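Local coordinates for glycerate dehydrogenase (Bacillus sp. 5mfcol3.1, PDB 6P2I), which probably reduces acyclic imino acids to amino acids with NADPH, as an imine reductase built on the D-2-hydroxyacid dehydrogenase fold, at residues Lys143-Val157 against Ile186-Ile200. Residues are numbered along the deposited sequence; the frame is centred on the assembly and turned at random. Where two conformers were deposited one is given.
Sequences KTIGLIGIGQIGQTV and ITELMKKSDIISLHI. With NAP (NADP nicotinamide-adenine-dinucleotide phosphate), chain C.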
ATOM      1  N   LYS A 143      -8.324  -0.817  12.858  1.00 22.58           N
ATOM      2  CA  LYS A 143      -8.341  -2.270  12.853  1.00 19.25           C
ATOM      3  C   LYS A 143      -7.224  -2.802  13.738  1.00 24.85           C
ATOM      4  O   LYS A 143      -6.305  -2.081  14.129  1.00 24.93           O
ATOM      5  CB  LYS A 143      -8.181  -2.816  11.435  1.00 21.27           C
ATOM      6  CG  LYS A 143      -9.265  -2.322  10.477  1.00 25.39           C
ATOM      7  CD  LYS A 143     -10.625  -2.876  10.854  1.00 27.34           C
ATOM      8  CE  LYS A 143     -11.705  -2.345   9.919  1.00 34.29           C
ATOM      9  NZ  LYS A 143     -11.720  -0.852   9.904  1.00 28.21           N
ATOM     10  N   THR A 144      -7.306  -4.089  14.045  1.00 21.42           N
ATOM     11  CA  THR A 144      -6.303  -4.748  14.870  1.00 20.93           C
ATOM     12  C   THR A 144      -5.334  -5.493  13.969  1.00 21.92           C
ATOM     13  O   THR A 144      -5.750  -6.345  13.173  1.00 22.12           O
ATOM     14  CB  THR A 144      -6.948  -5.716  15.856  1.00 23.39           C
ATOM     15  OG1 THR A 144      -7.745  -4.982  16.791  1.00 27.66           O
ATOM     16  CG2 THR A 144      -5.855  -6.497  16.614  1.00 21.22           C
ATOM     17  N   ILE A 145      -4.049  -5.174  14.089  1.00 18.39           N
ATOM     18  CA  ILE A 145      -3.000  -5.907  13.389  1.00 16.59           C
ATOM     19  C   ILE A 145      -2.244  -6.739  14.413  1.00 21.01           C
ATOM     20  O   ILE A 145      -1.857  -6.229  15.471  1.00 21.15           O
ATOM     21  CB  ILE A 145      -2.057  -4.970  12.616  1.00 21.21           C
ATOM     22  CG1 ILE A 145      -0.978  -5.790  11.907  1.00 20.52           C
ATOM     23  CG2 ILE A 145      -1.436  -3.908  13.525  1.00 20.63           C
ATOM     24  CD1 ILE A 145      -0.192  -4.993  10.865  1.00 19.96           C
ATOM     25  N   GLY A 146      -2.049  -8.019  14.101  1.00 20.90           N
ATOM     26  CA  GLY A 146      -1.372  -8.931  15.001  1.00 20.84           C
ATOM     27  C   GLY A 146      -0.038  -9.333  14.409  1.00 22.79           C
ATOM     28  O   GLY A 146       0.032  -9.822  13.274  1.00 23.05           O
ATOM     29  N   LEU A 147       1.029  -9.098  15.157  1.00 20.51           N
ATOM     30  CA  LEU A 147       2.394  -9.298  14.681  1.00 19.46           C
ATOM     31  C   LEU A 147       2.954 -10.541  15.357  1.00 20.72           C
ATOM     32  O   LEU A 147       3.143 -10.560  16.577  1.00 22.56           O
ATOM     33  CB  LEU A 147       3.238  -8.059  14.973  1.00 18.92           C
ATOM     34  CG  LEU A 147       2.643  -6.741  14.450  1.00 20.33           C
ATOM     35  CD1 LEU A 147       3.449  -5.524  14.916  1.00 20.65           C
ATOM     36  CD2 LEU A 147       2.556  -6.776  12.930  1.00 22.76           C
ATOM     37  N   ILE A 148       3.194 -11.593  14.573  1.00 19.86           N
ATOM     38  CA  ILE A 148       3.817 -12.810  15.081  1.00 19.60           C
ATOM     39  C   ILE A 148       5.321 -12.598  14.929  1.00 25.63           C
ATOM     40  O   ILE A 148       5.884 -12.780  13.844  1.00 23.91           O
ATOM     41  CB  ILE A 148       3.325 -14.058  14.345  1.00 20.25           C
ATOM     42  CG1 ILE A 148       1.811 -14.213  14.496  1.00 24.20           C
ATOM     43  CG2 ILE A 148       4.067 -15.323  14.843  1.00 20.66           C
ATOM     44  CD1 ILE A 148       1.214 -15.305  13.620  1.00 26.47           C
ATOM     45  N   GLY A 149       5.967 -12.180  16.018  1.00 21.77           N
ATOM     46  CA  GLY A 149       7.333 -11.692  15.959  1.00 22.60           C
ATOM     47  C   GLY A 149       7.347 -10.182  16.049  1.00 23.97           C
ATOM     48  O   GLY A 149       6.720  -9.504  15.226  1.00 22.38           O
ATOM     49  N   ILE A 150       8.023  -9.642  17.064  1.00 22.35           N
ATOM     50  CA  ILE A 150       7.995  -8.211  17.332  1.00 19.06           C
ATOM     51  C   ILE A 150       9.414  -7.759  17.649  1.00 24.65           C
ATOM     52  O   ILE A 150       9.665  -7.077  18.654  1.00 22.40           O
ATOM     53  CB  ILE A 150       6.995  -7.868  18.460  1.00 22.96           C
ATOM     54  CG1 ILE A 150       7.158  -8.821  19.649  1.00 22.71           C
ATOM     55  CG2 ILE A 150       5.567  -7.951  17.947  1.00 23.27           C
ATOM     56  CD1 ILE A 150       6.147  -8.560  20.765  1.00 21.42           C
ATOM     57  N   GLY A 151      10.345  -8.136  16.781  1.00 20.14           N
ATOM     58  CA  GLY A 151      11.734  -7.730  16.846  1.00 20.96           C
ATOM     59  C   GLY A 151      11.987  -6.516  15.977  1.00 22.15           C
ATOM     60  O   GLY A 151      11.185  -5.575  15.955  1.00 21.50           O
ATOM     61  N   GLN A 152      13.101  -6.547  15.237  1.00 20.55           N
ATOM     62  CA  GLN A 152      13.489  -5.404  14.411  1.00 23.34           C
ATOM     63  C   GLN A 152      12.384  -5.031  13.429  1.00 27.53           C
ATOM     64  O   GLN A 152      11.970  -3.867  13.355  1.00 21.44           O
ATOM     65  CB  GLN A 152      14.782  -5.703  13.654  1.00 21.11           C
ATOM     66  CG  GLN A 152      16.000  -5.929  14.543  1.00 25.63           C
ATOM     67  CD  GLN A 152      16.366  -4.707  15.381  1.00 35.81           C
ATOM     68  OE1 GLN A 152      16.099  -3.562  14.999  1.00 28.22           O
ATOM     69  NE2 GLN A 152      16.993  -4.949  16.523  1.00 38.66           N
ATOM     70  N   ILE A 153      11.890  -6.006  12.665  1.00 22.50           N
ATOM     71  CA  ILE A 153      10.908  -5.682  11.634  1.00 23.90           C
ATOM     72  C   ILE A 153       9.518  -5.535  12.234  1.00 21.39           C
ATOM     73  O   ILE A 153       8.795  -4.578  11.917  1.00 22.06           O
ATOM     74  CB  ILE A 153      10.949  -6.726  10.496  1.00 21.37           C
ATOM     75  CG1 ILE A 153      12.357  -6.795   9.923  1.00 23.44           C
ATOM     76  CG2 ILE A 153       9.965  -6.324   9.377  1.00 21.67           C
ATOM     77  CD1 ILE A 153      12.572  -7.852   8.808  1.00 22.96           C
ATOM     78  N   GLY A 154       9.124  -6.450  13.128  1.00 18.85           N
ATOM     79  CA  GLY A 154       7.813  -6.338  13.755  1.00 20.62           C
ATOM     80  C   GLY A 154       7.610  -4.999  14.437  1.00 21.00           C
ATOM     81  O   GLY A 154       6.542  -4.389  14.323  1.00 19.92           O
ATOM     82  N   GLN A 155       8.639  -4.503  15.126  1.00 19.93           N
ATOM     83  CA  GLN A 155       8.501  -3.207  15.795  1.00 20.92           C
ATOM     84  C   GLN A 155       8.415  -2.061  14.798  1.00 21.79           C
ATOM     85  O   GLN A 155       7.765  -1.046  15.078  1.00 21.02           O
ATOM     86  CB  GLN A 155       9.665  -2.982  16.754  1.00 22.92           C
ATOM     87  CG  GLN A 155       9.534  -3.792  18.025  1.00 25.85           C
ATOM     88  CD  GLN A 155      10.722  -3.608  18.942  1.00 31.67           C
ATOM     89  OE1 GLN A 155      11.145  -2.485  19.196  1.00 34.76           O
ATOM     90  NE2 GLN A 155      11.265  -4.712  19.446  1.00 30.77           N
ATOM     91  N   THR A 156       9.076  -2.183  13.648  1.00 20.07           N
ATOM     92  CA  THR A 156       8.950  -1.148  12.628  1.00 22.15           C
ATOM     93  C   THR A 156       7.543  -1.135  12.053  1.00 21.84           C
ATOM     94  O   THR A 156       6.955  -0.061  11.858  1.00 22.41           O
ATOM     95  CB  THR A 156       9.999  -1.345  11.523  1.00 22.76           C
ATOM     96  OG1 THR A 156      11.303  -1.448  12.112  1.00 22.50           O
ATOM     97  CG2 THR A 156      10.004  -0.150  10.579  1.00 22.30           C
ATOM     98  N   VAL A 157       6.978  -2.318  11.804  1.00 17.33           N
ATOM     99  CA  VAL A 157       5.590  -2.396  11.356  1.00 21.33           C
ATOM    100  C   VAL A 157       4.666  -1.791  12.404  1.00 22.91           C
ATOM    101  O   VAL A 157       3.730  -1.044  12.075  1.00 23.18           O
ATOM    102  CB  VAL A 157       5.207  -3.854  11.044  1.00 18.83           C
ATOM    103  CG1 VAL A 157       3.685  -3.979  10.830  1.00 21.05           C
ATOM    104  CG2 VAL A 157       5.961  -4.351   9.815  1.00 20.46           C
ATOM    105  N   ILE A 186      -0.841 -16.942  20.738  1.00 29.88           N
ATOM    106  CA  ILE A 186      -1.082 -17.015  19.295  1.00 27.28           C
ATOM    107  C   ILE A 186      -2.550 -17.313  18.998  1.00 27.41           C
ATOM    108  O   ILE A 186      -3.084 -16.867  17.971  1.00 28.35           O
ATOM    109  CB  ILE A 186      -0.144 -18.049  18.638  1.00 26.88           C
ATOM    110  CG1 ILE A 186      -0.221 -17.956  17.114  1.00 24.13           C
ATOM    111  CG2 ILE A 186      -0.460 -19.478  19.113  1.00 28.14           C
ATOM    112  CD1 ILE A 186       1.109 -18.248  16.416  1.00 33.99           C
ATOM    113  N   THR A 187      -3.224 -18.056  19.878  1.00 31.01           N
ATOM    114  CA  THR A 187      -4.639 -18.341  19.679  1.00 29.38           C
ATOM    115  C   THR A 187      -5.453 -17.055  19.707  1.00 33.23           C
ATOM    116  O   THR A 187      -6.266 -16.799  18.808  1.00 31.01           O
ATOM    117  CB  THR A 187      -5.135 -19.320  20.747  1.00 30.71           C
ATOM    118  OG1 THR A 187      -4.488 -20.586  20.569  1.00 34.39           O
ATOM    119  CG2 THR A 187      -6.642 -19.511  20.657  1.00 35.68           C
ATOM    120  N   GLU A 188      -5.238 -16.221  20.728  1.00 33.96           N
ATOM    121  CA  GLU A 188      -5.923 -14.934  20.762  1.00 30.38           C
ATOM    122  C   GLU A 188      -5.525 -14.068  19.577  1.00 28.81           C
ATOM    123  O   GLU A 188      -6.371 -13.389  18.988  1.00 30.26           O
ATOM    124  CB  GLU A 188      -5.642 -14.195  22.067  1.00 33.03           C
ATOM    125  CG  GLU A 188      -6.425 -12.896  22.150  1.00 44.18           C
ATOM    126  CD  GLU A 188      -6.298 -12.200  23.481  1.00 58.03           C
ATOM    127  OE1 GLU A 188      -5.556 -12.701  24.351  1.00 62.24           O
ATOM    128  OE2 GLU A 188      -6.950 -11.147  23.656  1.00 58.05           O
ATOM    129  N   LEU A 189      -4.243 -14.077  19.202  1.00 26.41           N
ATOM    130  CA  LEU A 189      -3.836 -13.271  18.058  1.00 24.65           C
ATOM    131  C   LEU A 189      -4.604 -13.674  16.806  1.00 27.95           C
ATOM    132  O   LEU A 189      -5.104 -12.812  16.072  1.00 26.75           O
ATOM    133  CB  LEU A 189      -2.335 -13.400  17.813  1.00 24.26           C
ATOM    134  CG  LEU A 189      -1.724 -12.419  16.811  1.00 22.15           C
ATOM    135  CD1 LEU A 189      -0.290 -12.097  17.218  1.00 27.20           C
ATOM    136  CD2 LEU A 189      -1.775 -12.934  15.348  1.00 21.71           C
ATOM    137  N   MET A 190      -4.707 -14.982  16.550  1.00 26.49           N
ATOM    138  CA  MET A 190      -5.409 -15.445  15.358  1.00 30.13           C
ATOM    139  C   MET A 190      -6.893 -15.110  15.423  1.00 30.24           C
ATOM    140  O   MET A 190      -7.498 -14.811  14.390  1.00 29.23           O
ATOM    141  CB  MET A 190      -5.212 -16.952  15.169  1.00 31.27           C
ATOM    142  CG  MET A 190      -3.748 -17.382  15.014  1.00 28.47           C
ATOM    143  SD  MET A 190      -2.926 -16.636  13.598  1.00 30.08           S
ATOM    144  CE  MET A 190      -3.685 -17.527  12.237  1.00 31.67           C
ATOM    145  N   LYS A 191      -7.488 -15.138  16.619  1.00 27.25           N
ATOM    146  CA  LYS A 191      -8.917 -14.867  16.742  1.00 30.38           C
ATOM    147  C   LYS A 191      -9.228 -13.385  16.575  1.00 31.79           C
ATOM    148  O   LYS A 191     -10.253 -13.026  15.983  1.00 29.20           O
ATOM    149  CB  LYS A 191      -9.434 -15.347  18.098  1.00 27.55           C
ATOM    150  CG  LYS A 191      -9.604 -16.849  18.241  1.00 34.66           C
ATOM    151  CD  LYS A 191     -10.029 -17.185  19.663  1.00 39.14           C
ATOM    152  CE  LYS A 191     -10.246 -18.673  19.858  1.00 49.46           C
ATOM    153  NZ  LYS A 191     -10.328 -19.022  21.307  1.00 57.41           N
ATOM    154  N   LYS A 192      -8.372 -12.508  17.102  1.00 28.10           N
ATOM    155  CA  LYS A 192      -8.738 -11.102  17.245  1.00 28.25           C
ATOM    156  C   LYS A 192      -8.189 -10.205  16.142  1.00 27.62           C
ATOM    157  O   LYS A 192      -8.674  -9.078  15.995  1.00 29.12           O
ATOM    158  CB  LYS A 192      -8.259 -10.562  18.598  1.00 30.05           C
ATOM    159  CG  LYS A 192      -8.829 -11.283  19.820  1.00 32.77           C
ATOM    160  CD  LYS A 192     -10.330 -11.117  19.934  1.00 51.10           C
ATOM    161  CE  LYS A 192     -10.727 -10.704  21.349  1.00 63.10           C
ATOM    162  NZ  LYS A 192     -10.187 -11.622  22.392  1.00 68.02           N
ATOM    163  N   SER A 193      -7.211 -10.662  15.363  1.00 24.54           N
ATOM    164  CA  SER A 193      -6.566  -9.786  14.392  1.00 22.66           C
ATOM    165  C   SER A 193      -7.397  -9.642  13.126  1.00 28.16           C
ATOM    166  O   SER A 193      -7.907 -10.622  12.577  1.00 27.69           O
ATOM    167  CB  SER A 193      -5.178 -10.307  14.013  1.00 24.40           C
ATOM    168  OG  SER A 193      -4.341 -10.407  15.150  1.00 24.24           O
ATOM    169  N   ASP A 194      -7.518  -8.405  12.657  1.00 23.64           N
ATOM    170  CA  ASP A 194      -8.034  -8.166  11.317  1.00 24.30           C
ATOM    171  C   ASP A 194      -6.957  -8.388  10.276  1.00 23.20           C
ATOM    172  O   ASP A 194      -7.251  -8.807   9.147  1.00 24.92           O
ATOM    173  CB  ASP A 194      -8.579  -6.746  11.238  1.00 25.12           C
ATOM    174  CG  ASP A 194      -9.673  -6.518  12.238  1.00 23.34           C
ATOM    175  OD1 ASP A 194     -10.671  -7.261  12.161  1.00 27.12           O
ATOM    176  OD2 ASP A 194      -9.553  -5.622  13.112  1.00 26.19           O
ATOM    177  N   ILE A 195      -5.714  -8.098  10.647  1.00 20.97           N
ATOM    178  CA  ILE A 195      -4.548  -8.257   9.794  1.00 21.92           C
ATOM    179  C   ILE A 195      -3.502  -9.009  10.607  1.00 20.33           C
ATOM    180  O   ILE A 195      -3.267  -8.677  11.774  1.00 22.71           O
ATOM    181  CB  ILE A 195      -4.004  -6.891   9.328  1.00 23.08           C
ATOM    182  CG1 ILE A 195      -5.088  -6.123   8.552  1.00 24.11           C
ATOM    183  CG2 ILE A 195      -2.743  -7.075   8.492  1.00 20.02           C
ATOM    184  CD1 ILE A 195      -5.144  -4.632   8.849  1.00 23.93           C
ATOM    185  N   ILE A 196      -2.907 -10.041  10.014  1.00 20.12           N
ATOM    186  CA  ILE A 196      -1.871 -10.821  10.676  1.00 19.43           C
ATOM    187  C   ILE A 196      -0.624 -10.727   9.822  1.00 19.89           C
ATOM    188  O   ILE A 196      -0.694 -10.923   8.604  1.00 22.10           O
ATOM    189  CB  ILE A 196      -2.287 -12.292  10.859  1.00 18.55           C
ATOM    190  CG1 ILE A 196      -3.524 -12.393  11.743  1.00 21.92           C
ATOM    191  CG2 ILE A 196      -1.116 -13.116  11.425  1.00 22.20           C
ATOM    192  CD1 ILE A 196      -4.315 -13.681  11.580  1.00 27.59           C
ATOM    193  N   SER A 197       0.514 -10.418  10.446  1.00 19.21           N
ATOM    194  CA  SER A 197       1.780 -10.322   9.719  1.00 20.48           C
ATOM    195  C   SER A 197       2.870 -11.078  10.466  1.00 20.45           C
ATOM    196  O   SER A 197       3.032 -10.905  11.679  1.00 21.04           O
ATOM    197  CB  SER A 197       2.188  -8.854   9.520  1.00 19.18           C
ATOM    198  OG  SER A 197       3.257  -8.735   8.604  1.00 20.09           O
ATOM    199  N   LEU A 198       3.630 -11.902   9.736  1.00 18.64           N
ATOM    200  CA  LEU A 198       4.688 -12.718  10.324  0.65 20.44           C
ATOM    201  C   LEU A 198       6.026 -11.987  10.263  1.00 20.81           C
ATOM    202  O   LEU A 198       6.400 -11.453   9.214  1.00 20.72           O
ATOM    203  CB  LEU A 198       4.799 -14.064   9.597  0.65 20.50           C
ATOM    204  CG  LEU A 198       3.703 -15.083   9.926  0.65 24.31           C
ATOM    205  CD1 LEU A 198       3.460 -16.033   8.755  0.65 25.26           C
ATOM    206  CD2 LEU A 198       4.069 -15.869  11.180  0.65 25.88           C
ATOM    207  N   HIS A 199       6.751 -11.985  11.387  1.00 18.63           N
ATOM    208  CA  HIS A 199       8.055 -11.337  11.488  1.00 18.47           C
ATOM    209  C   HIS A 199       8.942 -12.153  12.421  1.00 22.22           C
ATOM    210  O   HIS A 199       9.436 -11.678  13.436  1.00 21.47           O
ATOM    211  CB  HIS A 199       7.887  -9.893  11.946  1.00 21.30           C
ATOM    212  CG  HIS A 199       7.086  -9.087  10.983  1.00 19.78           C
ATOM    213  ND1 HIS A 199       7.568  -8.731   9.740  1.00 19.59           N
ATOM    214  CD2 HIS A 199       5.809  -8.636  11.038  1.00 19.55           C
ATOM    215  CE1 HIS A 199       6.635  -8.062   9.088  1.00 19.26           C
ATOM    216  NE2 HIS A 199       5.558  -7.992   9.850  1.00 18.88           N
ATOM    217  N   ILE A 200       9.156 -13.411  12.045  1.00 20.91           N
ATOM    218  CA  ILE A 200       9.772 -14.402  12.918  1.00 22.74           C
ATOM    219  C   ILE A 200      10.768 -15.224  12.107  1.00 21.66           C
ATOM    220  O   ILE A 200      10.527 -15.495  10.921  1.00 22.59           O
ATOM    221  CB  ILE A 200       8.673 -15.261  13.571  1.00 30.94           C
ATOM    222  CG1 ILE A 200       9.210 -16.154  14.675  1.00 32.95           C
ATOM    223  CG2 ILE A 200       7.901 -16.065  12.528  1.00 32.26           C
ATOM    224  CD1 ILE A 200       8.125 -16.975  15.326  1.00 42.24           C
TER
HETATM  225  PA  NAP C 401      14.386 -10.332  15.075  1.00 21.62           P
HETATM  226  O1A NAP C 401      15.300 -11.454  15.521  1.00 22.64           O
HETATM  227  O2A NAP C 401      14.734  -8.913  15.414  1.00 21.02           O
HETATM  228  O5B NAP C 401      12.934 -10.627  15.673  1.00 22.26           O
HETATM  229  C5B NAP C 401      12.392 -11.943  15.688  1.00 22.60           C
HETATM  230  C4B NAP C 401      11.113 -11.897  16.516  1.00 23.10           C
HETATM  231  O4B NAP C 401      10.514 -13.193  16.455  1.00 25.29           O
HETATM  232  C3B NAP C 401      11.387 -11.612  17.995  1.00 21.31           C
HETATM  233  O3B NAP C 401      10.246 -10.938  18.564  1.00 23.54           O
HETATM  234  C2B NAP C 401      11.470 -12.989  18.608  1.00 24.59           C
HETATM  235  O2B NAP C 401      11.151 -13.002  19.991  1.00 24.99           O
HETATM  236  C1B NAP C 401      10.384 -13.673  17.798  1.00 26.11           C
HETATM  237  N9A NAP C 401      10.499 -15.137  17.882  1.00 24.92           N
HETATM  238  C8A NAP C 401      11.600 -15.881  17.654  1.00 26.79           C
HETATM  239  N7A NAP C 401      11.328 -17.195  17.852  1.00 25.88           N
HETATM  240  C5A NAP C 401      10.039 -17.278  18.231  1.00 30.94           C
HETATM  241  C6A NAP C 401       9.107 -18.363  18.596  1.00 32.67           C
HETATM  242  N6A NAP C 401       9.521 -19.653  18.601  1.00 31.48           N
HETATM  243  N1A NAP C 401       7.843 -18.017  18.916  1.00 30.10           N
HETATM  244  C2A NAP C 401       7.416 -16.735  18.913  1.00 31.41           C
HETATM  245  N3A NAP C 401       8.199 -15.688  18.592  1.00 25.00           N
HETATM  246  C4A NAP C 401       9.500 -15.916  18.251  1.00 25.99           C
HETATM  247  O3  NAP C 401      14.167 -10.574  13.493  1.00 20.57           O
HETATM  248  PN  NAP C 401      13.795  -9.478  12.376  1.00 21.00           P
HETATM  249  O1N NAP C 401      15.001  -8.629  12.059  1.00 22.24           O
HETATM  250  O2N NAP C 401      12.511  -8.776  12.759  1.00 20.02           O
HETATM  251  O5D NAP C 401      13.548 -10.442  11.116  1.00 21.87           O
HETATM  252  C5D NAP C 401      12.520 -11.439  11.163  1.00 21.60           C
HETATM  253  C4D NAP C 401      12.548 -12.293   9.903  1.00 23.08           C
HETATM  254  O4D NAP C 401      12.219 -11.482   8.779  1.00 23.54           O
HETATM  255  C3D NAP C 401      13.919 -12.848   9.544  1.00 24.46           C
HETATM  256  O3D NAP C 401      14.244 -14.038  10.278  1.00 26.25           O
HETATM  257  C2D NAP C 401      13.785 -13.089   8.048  1.00 23.48           C
HETATM  258  O2D NAP C 401      13.420 -14.455   7.814  1.00 25.44           O
HETATM  259  C1D NAP C 401      12.668 -12.140   7.602  1.00 21.91           C
HETATM  260  N1N NAP C 401      13.175 -11.168   6.627  1.00 24.53           N
HETATM  261  C2N NAP C 401      12.584 -11.072   5.422  1.00 24.42           C
HETATM  262  C3N NAP C 401      13.047 -10.175   4.464  1.00 22.20           C
HETATM  263  C7N NAP C 401      12.388 -10.102   3.109  1.00 24.82           C
HETATM  264  O7N NAP C 401      12.979  -9.559   2.186  1.00 26.71           O
HETATM  265  N7N NAP C 401      11.196 -10.682   2.907  1.00 21.84           N
HETATM  266  C4N NAP C 401      14.146  -9.367   4.771  1.00 25.25           C
HETATM  267  C5N NAP C 401      14.751  -9.490   6.024  1.00 22.28           C
HETATM  268  C6N NAP C 401      14.234 -10.401   6.938  1.00 23.32           C
HETATM  269  P2B NAP C 401      12.235 -12.720  21.154  1.00 26.02           P
HETATM  270  O1X NAP C 401      13.376 -13.689  20.895  1.00 27.02           O
HETATM  271  O2X NAP C 401      12.655 -11.287  20.968  1.00 30.92           O
HETATM  272  O3X NAP C 401      11.449 -12.944  22.418  1.00 27.96           O
HETATM  273  O   HOH W   1      10.238  -9.063  14.135  1.00 20.55           O
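Ile148 CG1 packs on Leu189 CD2 at 3.9 Å, fastening strand 144-148 to helix 186-192. With CG1 beside its backbone N (chi1 -60°), the branched side chain sends CG1 and CD1 to the helix, at Leu189 and Ile186, and CD1 also to Ile196 on the adjacent strand. On the Leu147 and Ser197 face, just past strand 195-198, the His199 ring packs against the start of helix 152-163, its ND1 3.4 Å from Ile153 CG2 and its NE2 3.7 Å from Val157 CG2, while Leu147 CD2 approaches its edge. NE2 donates a weak, strongly bent hydrogen bond (116°) to Ser197 OG. With the imidazole cut back to an alanine, Ile153 CG2 and Val157 CG2 would probably lose the surface they pack on, and Ser197 OG its weak donor.

Behind these side chains, strands 144-148 and 195-198 exchange parallel backbone bonds from Thr144 to His199. At the N-terminal end of strand 144-148, Asp194 OD2 accepts a bond from Thr144 N at 2.9 Å, nearly straight (178°), through its anti lone pair; its OD1 pairs with Lys219. Gly146 keeps the sheet close to helix 186-192, for a side chain there would strike Ser193 OG and Leu189. Ser193 OG itself turns back to Leu189 O, 2.7 Å away, at the helix end.

Gly149, Gly151 and Gly154 fit the Rossmann dinucleotide-binding turn: a CB would run into His199 O, NADP O5B and Gly149 O respectively. Gln152 N and Ile153 N each donate to a different phosphate, and a water joins Gly151 N, Gly154 N and His199 O to the pyrophosphate. Strand 144-148 is flanked by strands 167-171 and 195-198, the latter followed by 223-226, with helix 186-192 on the Ile148 face and helix 99-114 reaching His199 through Val106.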